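Local coordinates for hypothetical protein ST1066 (Sulfolobus tokodaii, PDB 2PJZ) that probably binds and hydrolyses ATP as the nucleotide-binding subunit of an ABC transporter, putatively one for cobalt, at residues A[2-7]-A[58-63]. Sequence-based numbering, arbitrary orientation. Where two conformers were deposited one is given.
Sequences IQLKNV and GNIFIN
Gln3 and Phe61 form an antiparallel hydrogen-bonded pair: Gln3 N reaches Phe61 O at 2.8 Å, and Phe61 N returns to Gln3 O at the same length. At the next hydrogen-bonded pair, two residues along, Lys5 N meets Asn59 O at 2.8 Å, whereas the reciprocal bond from Asn59 N stretches to 3.3 Å from Lys5 O. Strands 2-5 and 59-62 run antiparallel, their axes 171° apart. Water bridges both pairs, one molecule donating to Lys5 O and Asn59 OD1, another lying 2.7 Å from Gln3 OE1 and in weak contact with Phe61 O, though it cannot serve every acceptor round it.

On the face that carries Gln3, Lys5, Asn59 and Phe61, Gln3 OE1 lies 3.6 Å from Phe61 CB, with amide and ring planes 34° apart. Lys5 CG meets the ring edge at CE2, but in the conformer given the bent lysine chain carries NZ away to a salt bridge with Glu27.

The other face is apolar and buried. With Ile60 CG1 anti to its carbonyl carbon (chi1 -59°), that branch touches Val7 CG2 at 3.6 Å, while CG2 lies alongside Leu4 CD1. An alanine in place of Ile60 would probably leave Val7 and Leu4 facing a gap beneath helix 43-50, which Leu4 and Ile60 touch through Ile50 and Ala49.

Strands 2-11 and 59-62 are central neighbours in the antiparallel beta subdomain characteristic of ABC ATPases, packed here against the helix following the probable Walker A loop.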
ATOM      1  N   ILE A   2       9.706   6.043   8.353  1.00  7.98           N
ATOM      2  CA  ILE A   2       9.347   6.763   7.110  1.00  7.65           C
ATOM      3  C   ILE A   2       8.672   8.032   7.565  1.00  7.77           C
ATOM      4  O   ILE A   2       7.748   7.981   8.405  1.00  8.64           O
ATOM      5  CB  ILE A   2       8.315   5.946   6.238  1.00  8.51           C
ATOM      6  CG1 ILE A   2       8.876   4.576   5.842  1.00  6.57           C
ATOM      7  CG2 ILE A   2       7.833   6.762   5.015  1.00  6.37           C
ATOM      8  CD1 ILE A   2       7.788   3.605   5.330  1.00  8.70           C
ATOM      9  N   GLN A   3       9.163   9.179   7.103  1.00  7.50           N
ATOM     10  CA  GLN A   3       8.531  10.461   7.453  1.00  7.13           C
ATOM     11  C   GLN A   3       8.128  11.168   6.166  1.00  8.95           C
ATOM     12  O   GLN A   3       8.996  11.419   5.327  1.00  8.31           O
ATOM     13  CB  GLN A   3       9.482  11.394   8.177  1.00  9.00           C
ATOM     14  CG  GLN A   3      10.003  10.904   9.527  1.00  9.42           C
ATOM     15  CD  GLN A   3      11.220  11.693   9.926  1.00 12.37           C
ATOM     16  OE1 GLN A   3      12.351  11.282   9.647  1.00 11.01           O
ATOM     17  NE2 GLN A   3      10.998  12.869  10.524  1.00 10.67           N
ATOM     18  N   LEU A   4       6.833  11.474   6.019  1.00  7.02           N
ATOM     19  CA  LEU A   4       6.392  12.405   4.945  1.00  8.44           C
ATOM     20  C   LEU A   4       6.150  13.722   5.606  1.00  8.67           C
ATOM     21  O   LEU A   4       5.314  13.832   6.554  1.00  8.72           O
ATOM     22  CB  LEU A   4       5.122  11.913   4.218  1.00  7.58           C
ATOM     23  CG  LEU A   4       5.257  10.776   3.193  1.00 11.10           C
ATOM     24  CD1 LEU A   4       5.881   9.502   3.776  1.00 10.51           C
ATOM     25  CD2 LEU A   4       3.895  10.489   2.565  1.00 12.27           C
ATOM     26  N   LYS A   5       6.898  14.751   5.202  0.50  8.37           N
ATOM     27  CA  LYS A   5       6.753  16.076   5.840  0.50  8.98           C
ATOM     28  C   LYS A   5       6.305  17.129   4.836  0.50  8.72           C
ATOM     29  O   LYS A   5       7.124  17.651   4.071  0.50  9.06           O
ATOM     30  CB  LYS A   5       8.050  16.552   6.536  0.50  8.81           C
ATOM     31  CG  LYS A   5       8.779  15.514   7.409  0.50 10.66           C
ATOM     32  CD  LYS A   5       7.970  15.028   8.615  0.50 14.50           C
ATOM     33  CE  LYS A   5       7.822  16.099   9.736  0.50 15.81           C
ATOM     34  NZ  LYS A   5       7.078  15.550  10.921  0.50 10.87           N
ATOM     35  N   ASN A   6       5.005  17.409   4.845  1.00  9.20           N
ATOM     36  CA  ASN A   6       4.355  18.389   3.965  1.00  9.11           C
ATOM     37  C   ASN A   6       4.548  18.016   2.484  1.00  8.81           C
ATOM     38  O   ASN A   6       5.000  18.829   1.671  1.00  8.58           O
ATOM     39  CB  ASN A   6       4.914  19.805   4.224  1.00 10.88           C
ATOM     40  CG  ASN A   6       4.049  20.893   3.589  1.00 13.65           C
ATOM     41  OD1 ASN A   6       2.823  20.807   3.622  1.00 14.11           O
ATOM     42  ND2 ASN A   6       4.686  21.898   3.005  1.00 14.54           N
ATOM     43  N   VAL A   7       4.213  16.774   2.155  1.00  8.70           N
ATOM     44  CA  VAL A   7       4.365  16.279   0.784  1.00  7.40           C
ATOM     45  C   VAL A   7       3.204  16.751  -0.103  1.00  7.86           C
ATOM     46  O   VAL A   7       2.049  16.745   0.326  1.00  7.69           O
ATOM     47  CB  VAL A   7       4.479  14.735   0.771  1.00  6.93           C
ATOM     48  CG1 VAL A   7       4.522  14.182  -0.680  1.00  7.50           C
ATOM     49  CG2 VAL A   7       5.766  14.347   1.504  1.00  7.30           C
ATOM     50  N   GLY A  58       7.848  19.145  -0.825  1.00  7.13           N
ATOM     51  CA  GLY A  58       8.097  18.730   0.570  1.00  7.84           C
ATOM     52  C   GLY A  58       9.209  17.680   0.624  1.00  7.76           C
ATOM     53  O   GLY A  58      10.032  17.556  -0.306  1.00  6.81           O
ATOM     54  N   ASN A  59       9.229  16.908   1.702  1.00  6.73           N
ATOM     55  CA  ASN A  59      10.357  16.015   1.984  1.00  7.54           C
ATOM     56  C   ASN A  59       9.866  14.689   2.457  1.00  7.08           C
ATOM     57  O   ASN A  59       8.836  14.601   3.122  1.00  7.47           O
ATOM     58  CB  ASN A  59      11.268  16.677   3.033  1.00  6.95           C
ATOM     59  CG  ASN A  59      11.995  17.883   2.445  1.00 10.95           C
ATOM     60  OD1 ASN A  59      11.602  19.048   2.681  1.00 16.38           O
ATOM     61  ND2 ASN A  59      12.902  17.615   1.546  1.00  5.29           N
ATOM     62  N   ILE A  60      10.577  13.630   2.069  1.00  6.41           N
ATOM     63  CA  ILE A  60      10.274  12.268   2.517  1.00  5.63           C
ATOM     64  C   ILE A  60      11.591  11.693   3.011  1.00  5.87           C
ATOM     65  O   ILE A  60      12.590  11.663   2.253  1.00  6.13           O
ATOM     66  CB  ILE A  60       9.721  11.359   1.347  1.00  5.80           C
ATOM     67  CG1 ILE A  60       8.415  11.979   0.755  1.00  4.52           C
ATOM     68  CG2 ILE A  60       9.486   9.887   1.844  1.00  6.49           C
ATOM     69  CD1 ILE A  60       7.877  11.345  -0.561  1.00  6.33           C
ATOM     70  N   PHE A  61      11.596  11.212   4.261  1.00  6.03           N
ATOM     71  CA  PHE A  61      12.820  10.644   4.860  1.00  6.72           C
ATOM     72  C   PHE A  61      12.650   9.174   5.180  1.00  6.48           C
ATOM     73  O   PHE A  61      11.655   8.801   5.815  1.00  6.73           O
ATOM     74  CB  PHE A  61      13.214  11.388   6.164  1.00  6.25           C
ATOM     75  CG  PHE A  61      13.479  12.872   5.963  1.00  7.77           C
ATOM     76  CD1 PHE A  61      14.774  13.347   5.676  1.00  6.62           C
ATOM     77  CD2 PHE A  61      12.440  13.763   6.023  1.00  6.26           C
ATOM     78  CE1 PHE A  61      15.020  14.736   5.493  1.00  9.83           C
ATOM     79  CE2 PHE A  61      12.661  15.159   5.872  1.00  6.20           C
ATOM     80  CZ  PHE A  61      13.961  15.636   5.565  1.00  7.77           C
ATOM     81  N   ILE A  62      13.592   8.348   4.740  1.00  6.06           N
ATOM     82  CA  ILE A  62      13.614   6.935   5.116  1.00  6.55           C
ATOM     83  C   ILE A  62      14.867   6.739   5.969  1.00  7.13           C
ATOM     84  O   ILE A  62      15.971   6.930   5.493  1.00  7.48           O
ATOM     85  CB  ILE A  62      13.647   6.016   3.868  1.00  7.18           C
ATOM     86  CG1 ILE A  62      12.408   6.298   2.954  1.00  7.57           C
ATOM     87  CG2 ILE A  62      13.693   4.534   4.251  1.00  6.61           C
ATOM     88  CD1 ILE A  62      12.480   5.527   1.629  1.00  9.35           C
ATOM     89  N   ASN A  63      14.666   6.434   7.243  1.00  6.09           N
ATOM     90  CA  ASN A  63      15.788   6.356   8.201  1.00  6.37           C
ATOM     91  C   ASN A  63      16.685   7.588   8.109  1.00  6.95           C
ATOM     92  O   ASN A  63      17.929   7.485   8.086  1.00  6.64           O
ATOM     93  CB  ASN A  63      16.535   5.012   8.072  1.00  5.93           C
ATOM     94  CG  ASN A  63      15.706   3.856   8.624  1.00  7.58           C
ATOM     95  OD1 ASN A  63      14.821   4.060   9.459  1.00  7.66           O
ATOM     96  ND2 ASN A  63      15.979   2.644   8.159  1.00  9.00           N
TER
HETATM   97  O   HOH W   1      13.148   8.981   8.561  1.00  6.45           O
HETATM   98  O   HOH W   2       8.975  19.452   4.147  1.00 15.82           O